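Local coordinates for Ras GTPase-activating-like protein rng2 (Schizosaccharomyces pombe, PDB 1P2X) that binds actin filaments through its calponin-homology domain and is required to build the contractile F-actin ring at the division site, at residues Y9-I20 with L28-Q36. Numbering follows the deposited sequence.
Sequences YLCRVDEAKKWI and LGPTSTFEQ
Phe34 lays one face of its ring on the aliphatic part of Lys17: CG of Lys17 stands 3.6 Å from the ring centroid and 13° off the normal, a CH-pi contact. At the ring's edge, Ile20 CD1 lies in plane, 3.8 Å from Phe34 CZ, and Val13 CG1 also sits near that plane. The Tyr9 ring carries Val13 CG2 over one face, towards the rim, while at its edge the hydroxyl OH donates to Glu35 OE1 at 2.5 Å. This bond reaches the carboxylate from above, 66° out of its plane, and OE2 of Glu35 forms a salt bridge with Arg145 of helix 136-147. Lys17 bends at chi3 (69°) after crossing the phenyl face, which brings NZ to Gly29 O (3.0 Å) and to Thr31 OG1 (3.1 Å). Thr31 OG1 in turn gives its proton to the anti lone pair of Asp14 OD2, 2.6 Å away. Replacing Lys17 by an alanine removes the chain beyond CB, which is likely to uncover the centre of the Phe34 face and leave Gly29 O and Thr31 OG1 without this ammonium donor. Joining helix 2-23 to the loop and short helix 34-37 that follow it in the calponin-homology domain, the contact thus pairs apolar packing with a relay in which Thr31 OG1 both accepts and donates; the ammonium group may strengthen that hydroxyl as a donor to Asp14.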
ATOM      1  N   TYR A   9       2.085 -11.512  -5.173  1.00  8.74           N
ATOM      2  CA  TYR A   9       2.183 -10.398  -4.240  1.00  9.02           C
ATOM      3  C   TYR A   9       2.666  -9.130  -4.949  1.00  8.97           C
ATOM      4  O   TYR A   9       2.220  -8.023  -4.633  1.00  8.48           O
ATOM      5  CB  TYR A   9       3.106 -10.726  -3.049  1.00  7.53           C
ATOM      6  CG  TYR A   9       3.215  -9.564  -2.085  1.00  7.38           C
ATOM      7  CD1 TYR A   9       2.084  -9.082  -1.421  1.00 11.88           C
ATOM      8  CD2 TYR A   9       4.413  -8.880  -1.914  1.00  8.95           C
ATOM      9  CE1 TYR A   9       2.145  -7.940  -0.611  1.00 11.07           C
ATOM     10  CE2 TYR A   9       4.484  -7.745  -1.097  1.00 11.20           C
ATOM     11  CZ  TYR A   9       3.345  -7.280  -0.457  1.00  9.72           C
ATOM     12  OH  TYR A   9       3.393  -6.137   0.306  1.00 12.68           O
ATOM     13  N   LEU A  10       3.570  -9.289  -5.908  1.00  7.05           N
ATOM     14  CA  LEU A  10       4.047  -8.140  -6.667  1.00  8.66           C
ATOM     15  C   LEU A  10       2.904  -7.559  -7.486  1.00  7.26           C
ATOM     16  O   LEU A  10       2.845  -6.350  -7.712  1.00  8.64           O
ATOM     17  CB  LEU A  10       5.223  -8.529  -7.581  1.00  9.41           C
ATOM     18  CG  LEU A  10       6.605  -8.500  -6.919  1.00  7.75           C
ATOM     19  CD1 LEU A  10       7.667  -9.067  -7.870  1.00  7.90           C
ATOM     20  CD2 LEU A  10       6.942  -7.068  -6.522  1.00  6.19           C
ATOM     21  N   CYS A  11       1.992  -8.412  -7.942  1.00  9.00           N
ATOM     22  CA  CYS A  11       0.834  -7.916  -8.684  1.00  7.63           C
ATOM     23  C   CYS A  11      -0.059  -7.133  -7.730  1.00  7.99           C
ATOM     24  O   CYS A  11      -0.603  -6.097  -8.095  1.00  9.71           O
ATOM     25  CB  CYS A  11       0.024  -9.056  -9.295  1.00  9.68           C
ATOM     26  SG  CYS A  11       0.827  -9.878 -10.678  1.00 11.74           S
ATOM     27  N   ARG A  12      -0.197  -7.626  -6.504  1.00  4.76           N
ATOM     28  CA  ARG A  12      -1.012  -6.939  -5.521  1.00  6.02           C
ATOM     29  C   ARG A  12      -0.431  -5.558  -5.241  1.00  8.77           C
ATOM     30  O   ARG A  12      -1.167  -4.568  -5.174  1.00 12.28           O
ATOM     31  CB  ARG A  12      -1.110  -7.757  -4.230  1.00  6.72           C
ATOM     32  CG  ARG A  12      -1.574  -9.224  -4.439  1.00  5.88           C
ATOM     33  CD  ARG A  12      -3.056  -9.350  -4.832  1.00  3.06           C
ATOM     34  NE  ARG A  12      -3.319  -9.179  -6.264  1.00  5.33           N
ATOM     35  CZ  ARG A  12      -3.124 -10.114  -7.186  1.00  5.66           C
ATOM     36  NH1 ARG A  12      -2.656 -11.308  -6.846  1.00  7.55           N
ATOM     37  NH2 ARG A  12      -3.428  -9.872  -8.455  1.00  4.92           N
ATOM     38  N   VAL A  13       0.889  -5.486  -5.079  1.00  9.81           N
ATOM     39  CA  VAL A  13       1.568  -4.218  -4.828  1.00  8.07           C
ATOM     40  C   VAL A  13       1.407  -3.282  -6.035  1.00  9.84           C
ATOM     41  O   VAL A  13       1.166  -2.082  -5.880  1.00 10.56           O
ATOM     42  CB  VAL A  13       3.086  -4.428  -4.541  1.00  9.83           C
ATOM     43  CG1 VAL A  13       3.762  -3.090  -4.254  1.00 10.24           C
ATOM     44  CG2 VAL A  13       3.282  -5.368  -3.373  1.00  6.70           C
ATOM     45  N   ASP A  14       1.528  -3.843  -7.236  1.00  8.31           N
ATOM     46  CA  ASP A  14       1.389  -3.071  -8.473  1.00  7.89           C
ATOM     47  C   ASP A  14      -0.018  -2.464  -8.594  1.00  8.82           C
ATOM     48  O   ASP A  14      -0.179  -1.309  -8.989  1.00  8.65           O
ATOM     49  CB  ASP A  14       1.670  -3.973  -9.683  1.00  6.47           C
ATOM     50  CG  ASP A  14       1.877  -3.193 -10.954  1.00  7.09           C
ATOM     51  OD1 ASP A  14       1.056  -3.324 -11.897  1.00  8.97           O
ATOM     52  OD2 ASP A  14       2.870  -2.435 -11.047  1.00  9.73           O
ATOM     53  N   GLU A  15      -1.027  -3.260  -8.262  1.00  6.28           N
ATOM     54  CA  GLU A  15      -2.422  -2.823  -8.319  1.00  9.61           C
ATOM     55  C   GLU A  15      -2.711  -1.668  -7.347  1.00  8.70           C
ATOM     56  O   GLU A  15      -3.393  -0.708  -7.700  1.00  9.25           O
ATOM     57  CB  GLU A  15      -3.355  -4.013  -8.034  1.00  7.99           C
ATOM     58  CG  GLU A  15      -3.338  -5.087  -9.120  1.00  8.96           C
ATOM     59  CD  GLU A  15      -3.852  -6.428  -8.635  1.00 13.57           C
ATOM     60  OE1 GLU A  15      -4.283  -6.514  -7.463  1.00 16.23           O
ATOM     61  OE2 GLU A  15      -3.824  -7.402  -9.419  1.00 12.16           O
ATOM     62  N   ALA A  16      -2.188  -1.771  -6.130  1.00 10.27           N
ATOM     63  CA  ALA A  16      -2.362  -0.727  -5.128  1.00  9.72           C
ATOM     64  C   ALA A  16      -1.607   0.534  -5.571  1.00 10.95           C
ATOM     65  O   ALA A  16      -2.089   1.649  -5.373  1.00 10.11           O
ATOM     66  CB  ALA A  16      -1.837  -1.205  -3.765  1.00  9.31           C
ATOM     67  N   LYS A  17      -0.425   0.357  -6.158  1.00  7.63           N
ATOM     68  CA  LYS A  17       0.360   1.492  -6.620  1.00  8.70           C
ATOM     69  C   LYS A  17      -0.444   2.229  -7.680  1.00  9.11           C
ATOM     70  O   LYS A  17      -0.734   3.415  -7.535  1.00  8.61           O
ATOM     71  CB  LYS A  17       1.704   1.052  -7.217  1.00  8.53           C
ATOM     72  CG  LYS A  17       2.645   2.209  -7.536  1.00  8.46           C
ATOM     73  CD  LYS A  17       3.891   1.783  -8.325  1.00  8.48           C
ATOM     74  CE  LYS A  17       3.522   1.362  -9.742  1.00 12.49           C
ATOM     75  NZ  LYS A  17       4.698   1.103 -10.597  1.00 13.51           N
ATOM     76  N   LYS A  18      -0.809   1.519  -8.741  1.00  7.23           N
ATOM     77  CA  LYS A  18      -1.580   2.117  -9.832  1.00 12.01           C
ATOM     78  C   LYS A  18      -2.808   2.882  -9.343  1.00 10.16           C
ATOM     79  O   LYS A  18      -3.069   3.984  -9.807  1.00 11.19           O
ATOM     80  CB  LYS A  18      -2.038   1.042 -10.821  1.00 13.75           C
ATOM     81  CG  LYS A  18      -0.929   0.328 -11.594  1.00 16.69           C
ATOM     82  CD  LYS A  18      -1.559  -0.805 -12.403  1.00 21.01           C
ATOM     83  CE  LYS A  18      -2.443  -1.688 -11.490  1.00 23.53           C
ATOM     84  NZ  LYS A  18      -3.473  -2.529 -12.189  1.00 17.10           N
ATOM     85  N   TRP A  19      -3.563   2.281  -8.424  1.00 10.43           N
ATOM     86  CA  TRP A  19      -4.764   2.903  -7.878  1.00 10.49           C
ATOM     87  C   TRP A  19      -4.424   4.245  -7.248  1.00  9.17           C
ATOM     88  O   TRP A  19      -5.109   5.238  -7.470  1.00 10.78           O
ATOM     89  CB  TRP A  19      -5.417   1.997  -6.828  1.00  9.38           C
ATOM     90  CG  TRP A  19      -6.657   2.603  -6.266  1.00  7.73           C
ATOM     91  CD1 TRP A  19      -7.855   2.754  -6.903  1.00  7.52           C
ATOM     92  CD2 TRP A  19      -6.800   3.236  -4.987  1.00  7.59           C
ATOM     93  NE1 TRP A  19      -8.731   3.441  -6.107  1.00  8.36           N
ATOM     94  CE2 TRP A  19      -8.115   3.747  -4.919  1.00  9.19           C
ATOM     95  CE3 TRP A  19      -5.947   3.419  -3.888  1.00  7.83           C
ATOM     96  CZ2 TRP A  19      -8.601   4.433  -3.799  1.00  6.80           C
ATOM     97  CZ3 TRP A  19      -6.432   4.100  -2.771  1.00  7.70           C
ATOM     98  CH2 TRP A  19      -7.752   4.597  -2.739  1.00  6.79           C
ATOM     99  N   ILE A  20      -3.357   4.269  -6.457  1.00 10.46           N
ATOM    100  CA  ILE A  20      -2.925   5.498  -5.820  1.00  6.83           C
ATOM    101  C   ILE A  20      -2.445   6.480  -6.878  1.00  8.47           C
ATOM    102  O   ILE A  20      -2.692   7.671  -6.766  1.00  9.08           O
ATOM    103  CB  ILE A  20      -1.804   5.231  -4.795  1.00  8.20           C
ATOM    104  CG1 ILE A  20      -2.350   4.379  -3.642  1.00  6.13           C
ATOM    105  CG2 ILE A  20      -1.236   6.549  -4.269  1.00  6.78           C
ATOM    106  CD1 ILE A  20      -1.323   4.037  -2.578  1.00  7.72           C
ATOM    107  N   LEU A  28       4.503   7.048  -9.276  1.00 18.58           N
ATOM    108  CA  LEU A  28       5.073   6.722  -7.975  1.00 16.28           C
ATOM    109  C   LEU A  28       6.259   5.748  -8.006  1.00 16.25           C
ATOM    110  O   LEU A  28       6.512   5.033  -7.038  1.00 16.57           O
ATOM    111  CB  LEU A  28       3.968   6.198  -7.042  1.00 15.21           C
ATOM    112  CG  LEU A  28       2.836   7.194  -6.753  1.00 14.96           C
ATOM    113  CD1 LEU A  28       1.755   6.547  -5.906  1.00 17.74           C
ATOM    114  CD2 LEU A  28       3.397   8.417  -6.042  1.00 17.92           C
ATOM    115  N   GLY A  29       6.986   5.731  -9.121  1.00 16.95           N
ATOM    116  CA  GLY A  29       8.175   4.904  -9.240  1.00 13.54           C
ATOM    117  C   GLY A  29       7.944   3.408  -9.375  1.00 13.21           C
ATOM    118  O   GLY A  29       6.804   2.960  -9.473  1.00 12.66           O
ATOM    119  N   PRO A  30       9.027   2.619  -9.378  1.00 10.88           N
ATOM    120  CA  PRO A  30       8.977   1.155  -9.503  1.00 10.35           C
ATOM    121  C   PRO A  30       8.120   0.461  -8.442  1.00 10.35           C
ATOM    122  O   PRO A  30       8.055   0.893  -7.292  1.00  9.55           O
ATOM    123  CB  PRO A  30      10.451   0.741  -9.386  1.00 11.93           C
ATOM    124  CG  PRO A  30      11.211   1.946  -9.920  1.00 12.45           C
ATOM    125  CD  PRO A  30      10.422   3.108  -9.331  1.00 11.34           C
ATOM    126  N   THR A  31       7.470  -0.626  -8.846  1.00 11.65           N
ATOM    127  CA  THR A  31       6.642  -1.417  -7.952  1.00 11.29           C
ATOM    128  C   THR A  31       7.506  -2.122  -6.903  1.00 10.81           C
ATOM    129  O   THR A  31       7.128  -2.206  -5.737  1.00 10.51           O
ATOM    130  CB  THR A  31       5.839  -2.465  -8.758  1.00 12.64           C
ATOM    131  OG1 THR A  31       4.808  -1.801  -9.504  1.00 13.49           O
ATOM    132  CG2 THR A  31       5.185  -3.502  -7.834  1.00 13.73           C
ATOM    133  N   SER A  32       8.678  -2.601  -7.318  1.00 11.59           N
ATOM    134  CA  SER A  32       9.573  -3.334  -6.418  1.00 13.41           C
ATOM    135  C   SER A  32      10.064  -2.517  -5.225  1.00 11.61           C
ATOM    136  O   SER A  32      10.483  -3.082  -4.225  1.00 13.79           O
ATOM    137  CB  SER A  32      10.782  -3.897  -7.192  1.00 12.19           C
ATOM    138  OG  SER A  32      11.543  -2.869  -7.811  1.00 15.52           O
ATOM    139  N   THR A  33      10.010  -1.194  -5.330  1.00 10.85           N
ATOM    140  CA  THR A  33      10.433  -0.340  -4.226  1.00 11.56           C
ATOM    141  C   THR A  33       9.288   0.512  -3.696  1.00 10.82           C
ATOM    142  O   THR A  33       9.503   1.401  -2.875  1.00 11.10           O
ATOM    143  CB  THR A  33      11.583   0.575  -4.659  1.00 11.48           C
ATOM    144  OG1 THR A  33      11.201   1.284  -5.845  1.00 18.30           O
ATOM    145  CG2 THR A  33      12.820  -0.248  -4.997  1.00 13.98           C
ATOM    146  N   PHE A  34       8.069   0.229  -4.157  1.00 10.01           N
ATOM    147  CA  PHE A  34       6.902   1.010  -3.752  1.00  8.78           C
ATOM    148  C   PHE A  34       6.542   0.875  -2.272  1.00  8.27           C
ATOM    149  O   PHE A  34       6.256   1.871  -1.626  1.00 10.63           O
ATOM    150  CB  PHE A  34       5.681   0.673  -4.628  1.00  9.35           C
ATOM    151  CG  PHE A  34       4.459   1.504  -4.311  1.00 11.12           C
ATOM    152  CD1 PHE A  34       4.455   2.875  -4.549  1.00 13.02           C
ATOM    153  CD2 PHE A  34       3.322   0.917  -3.762  1.00 10.89           C
ATOM    154  CE1 PHE A  34       3.329   3.657  -4.243  1.00 17.24           C
ATOM    155  CE2 PHE A  34       2.193   1.686  -3.457  1.00 13.54           C
ATOM    156  CZ  PHE A  34       2.197   3.061  -3.695  1.00 13.61           C
ATOM    157  N   GLU A  35       6.544  -0.337  -1.725  1.00  7.07           N
ATOM    158  CA  GLU A  35       6.215  -0.486  -0.309  1.00  8.63           C
ATOM    159  C   GLU A  35       7.130   0.344   0.566  1.00  9.07           C
ATOM    160  O   GLU A  35       6.676   1.015   1.491  1.00  9.39           O
ATOM    161  CB  GLU A  35       6.322  -1.932   0.147  1.00  9.68           C
ATOM    162  CG  GLU A  35       5.372  -2.857  -0.546  1.00 10.54           C
ATOM    163  CD  GLU A  35       5.884  -4.268  -0.508  1.00 12.64           C
ATOM    164  OE1 GLU A  35       5.605  -4.969   0.492  1.00 10.81           O
ATOM    165  OE2 GLU A  35       6.584  -4.657  -1.473  1.00 13.35           O
ATOM    166  N   GLN A  36       8.425   0.284   0.283  1.00  9.55           N
ATOM    167  CA  GLN A  36       9.393   1.032   1.069  1.00 10.36           C
ATOM    168  C   GLN A  36       9.193   2.538   0.962  1.00 10.89           C
ATOM    169  O   GLN A  36       9.502   3.262   1.905  1.00 13.18           O
ATOM    170  CB  GLN A  36      10.828   0.660   0.660  1.00 12.00           C
ATOM    171  CG  GLN A  36      11.299  -0.724   1.131  1.00  9.64           C
ATOM    172  CD  GLN A  36      11.513  -0.815   2.637  1.00 11.43           C
ATOM    173  OE1 GLN A  36      12.079   0.089   3.250  1.00 15.75           O
ATOM    174  NE2 GLN A  36      11.073  -1.916   3.234  1.00 11.36           N
TER